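Local coordinates for quinonprotein alcohol dehydrogenase-like protein (Bacteroides thetaiotaomicron VPI-5482, PDB 4R5O) that is of unknown function but binds calcium and joins an immunoglobulin-like beta-sandwich domain to a seven-bladed beta-propeller of the YVTN repeat family, at residues A[98-103]-A[173-178]. Sequence-based numbering, arbitrary orientation.
Sequences HNFSKG and KTLYYE
Where the linker from the immunoglobulin-like domain enters the beta-propeller, Phe100 meets the loop 173-176 between strands 167-171 and 177-181 of the adjoining blade. The ring comes in edge first: CD2 lies 3.4 Å from the backbone O of Lys173, and CE2 is 3.6 Å from O of Thr174, both oxygens near the ring plane. CE2 also reaches CB of Leu175 at 4.0 Å, the apolar part of the contact. CG of Phe100 stands anti to its own carbonyl carbon (chi1 -78°), which carries the ring out from the Asn99-Lys102 type I turn toward those carbonyls. That turn is braced by an Asx turn, Ser101 N to Asn99 OD1 at 3.2 Å, the donor lying well above the carbonyl plane. On one ring face sits His98 CD2, 3.5 Å above the centre, while Phe105 of strand 103-108 packs edge-to-face with it. With an alanine here the ring is gone, and the space between His98 and this loop is likely to be left unfilled. Ser101 OG hydrogen-bonds to OD1 of Asn426, near the C terminus, and ND2 of the same asparagine weakly bonds Lys173 O; polar linkage thus runs through Asn426, and the direct join probably rests mainly on shape fit round the ring.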
loop_
_atom_site.group_PDB
_atom_site.type_symbol
_atom_site.label_atom_id
_atom_site.label_comp_id
_atom_site.label_asym_id
_atom_site.label_seq_id
_atom_site.Cartn_x
_atom_site.Cartn_y
_atom_site.Cartn_z
ATOM N N HIS A 98 -12.106 11.592 -8.189
ATOM C CA HIS A 98 -10.733 11.761 -7.717
ATOM C C HIS A 98 -9.752 11.090 -8.711
ATOM O O HIS A 98 -10.154 10.252 -9.525
ATOM C CB HIS A 98 -10.561 11.199 -6.285
ATOM C CG HIS A 98 -10.820 9.733 -6.179
ATOM N ND1 HIS A 98 -12.097 9.239 -5.978
ATOM C CD2 HIS A 98 -9.958 8.695 -6.274
ATOM C CE1 HIS A 98 -11.966 7.925 -5.945
ATOM N NE2 HIS A 98 -10.697 7.552 -6.120
ATOM N N ASN A 99 -8.471 11.493 -8.638
ATOM C CA ASN A 99 -7.411 10.984 -9.487
ATOM C C ASN A 99 -6.229 10.604 -8.596
ATOM O O ASN A 99 -5.550 11.481 -8.032
ATOM C CB ASN A 99 -7.047 12.042 -10.546
ATOM C CG ASN A 99 -6.051 11.621 -11.606
ATOM O OD1 ASN A 99 -5.510 10.517 -11.631
ATOM N ND2 ASN A 99 -5.804 12.513 -12.529
ATOM N N PHE A 100 -6.016 9.292 -8.437
ATOM C CA PHE A 100 -4.965 8.781 -7.554
ATOM C C PHE A 100 -3.575 8.838 -8.228
ATOM O O PHE A 100 -2.597 8.387 -7.633
ATOM C CB PHE A 100 -5.269 7.360 -7.082
ATOM C CG PHE A 100 -6.298 7.247 -5.973
ATOM C CD1 PHE A 100 -6.302 8.153 -4.909
ATOM C CD2 PHE A 100 -7.134 6.138 -5.891
ATOM C CE1 PHE A 100 -7.173 7.988 -3.821
ATOM C CE2 PHE A 100 -7.993 5.965 -4.798
ATOM C CZ PHE A 100 -8.005 6.888 -3.767
ATOM N N SER A 101 -3.475 9.488 -9.401
ATOM C CA SER A 101 -2.216 9.744 -10.095
ATOM C C SER A 101 -1.566 11.046 -9.592
ATOM O O SER A 101 -0.372 11.241 -9.767
ATOM C CB SER A 101 -2.453 9.827 -11.599
ATOM O OG SER A 101 -3.108 8.663 -12.070
ATOM N N LYS A 102 -2.363 11.919 -8.961
ATOM C CA LYS A 102 -1.997 13.258 -8.482
ATOM C C LYS A 102 -1.415 13.233 -7.053
ATOM O O LYS A 102 -1.709 14.114 -6.243
ATOM C CB LYS A 102 -3.244 14.172 -8.528
ATOM C CG LYS A 102 -3.804 14.365 -9.944
ATOM C CD LYS A 102 -2.777 14.966 -10.913
ATOM C CE LYS A 102 -3.277 14.998 -12.334
ATOM N NZ LYS A 102 -2.258 15.560 -13.260
ATOM N N GLY A 103 -0.514 12.288 -6.800
ATOM C CA GLY A 103 0.154 12.122 -5.508
ATOM C C GLY A 103 0.596 10.696 -5.251
ATOM O O GLY A 103 1.039 10.007 -6.178
ATOM N N LYS A 173 -4.932 1.215 -9.264
ATOM C CA LYS A 173 -5.451 2.489 -9.761
ATOM C C LYS A 173 -6.656 2.988 -8.931
ATOM O O LYS A 173 -6.728 4.183 -8.606
ATOM C CB LYS A 173 -5.869 2.373 -11.251
ATOM C CG LYS A 173 -6.171 3.737 -11.888
ATOM C CD LYS A 173 -6.534 3.687 -13.376
ATOM C CE LYS A 173 -6.569 5.064 -14.026
ATOM N NZ LYS A 173 -5.242 5.776 -13.966
ATOM N N THR A 174 -7.600 2.089 -8.615
ATOM C CA THR A 174 -8.844 2.457 -7.949
ATOM C C THR A 174 -8.847 2.225 -6.452
ATOM O O THR A 174 -9.636 2.881 -5.766
ATOM C CB THR A 174 -9.994 1.656 -8.534
ATOM O OG1 THR A 174 -9.687 0.265 -8.401
ATOM C CG2 THR A 174 -10.269 2.010 -9.989
ATOM N N LEU A 175 -8.036 1.278 -5.943
ATOM C CA LEU A 175 -7.942 0.893 -4.515
ATOM C C LEU A 175 -9.135 -0.026 -4.160
ATOM O O LEU A 175 -9.415 -0.282 -2.991
ATOM C CB LEU A 175 -7.872 2.133 -3.588
ATOM C CG LEU A 175 -7.039 2.021 -2.341
ATOM C CD1 LEU A 175 -5.546 1.687 -2.680
ATOM C CD2 LEU A 175 -7.106 3.278 -1.568
ATOM N N TYR A 176 -9.802 -0.561 -5.185
ATOM C CA TYR A 176 -10.912 -1.486 -5.041
ATOM C C TYR A 176 -10.387 -2.849 -4.658
ATOM O O TYR A 176 -9.425 -3.338 -5.263
ATOM C CB TYR A 176 -11.752 -1.582 -6.342
ATOM C CG TYR A 176 -12.512 -0.349 -6.807
ATOM C CD1 TYR A 176 -12.499 0.832 -6.067
ATOM C CD2 TYR A 176 -13.264 -0.370 -7.982
ATOM C CE1 TYR A 176 -13.189 1.966 -6.497
ATOM C CE2 TYR A 176 -13.984 0.751 -8.407
ATOM C CZ TYR A 176 -13.947 1.917 -7.658
ATOM O OH TYR A 176 -14.658 3.031 -8.052
ATOM N N TYR A 177 -11.020 -3.463 -3.656
ATOM C CA TYR A 177 -10.745 -4.803 -3.204
ATOM C C TYR A 177 -11.098 -5.784 -4.321
ATOM O O TYR A 177 -12.150 -5.641 -4.935
ATOM C CB TYR A 177 -11.540 -5.073 -1.909
ATOM C CG TYR A 177 -11.588 -6.528 -1.479
ATOM C CD1 TYR A 177 -10.583 -7.080 -0.684
ATOM C CD2 TYR A 177 -12.642 -7.347 -1.857
ATOM C CE1 TYR A 177 -10.631 -8.415 -0.285
ATOM C CE2 TYR A 177 -12.690 -8.683 -1.484
ATOM C CZ TYR A 177 -11.695 -9.214 -0.683
ATOM O OH TYR A 177 -11.791 -10.541 -0.319
ATOM N N GLU A 178 -10.228 -6.749 -4.611
ATOM C CA GLU A 178 -10.557 -7.730 -5.629
ATOM C C GLU A 178 -10.784 -9.082 -4.994
ATOM O O GLU A 178 -11.833 -9.695 -5.218
ATOM C CB GLU A 178 -9.497 -7.822 -6.707
ATOM C CG GLU A 178 -9.503 -6.592 -7.587
ATOM C CD GLU A 178 -8.619 -6.681 -8.808
ATOM O OE1 GLU A 178 -7.932 -7.714 -8.977
ATOM O OE2 GLU A 178 -8.641 -5.725 -9.615
#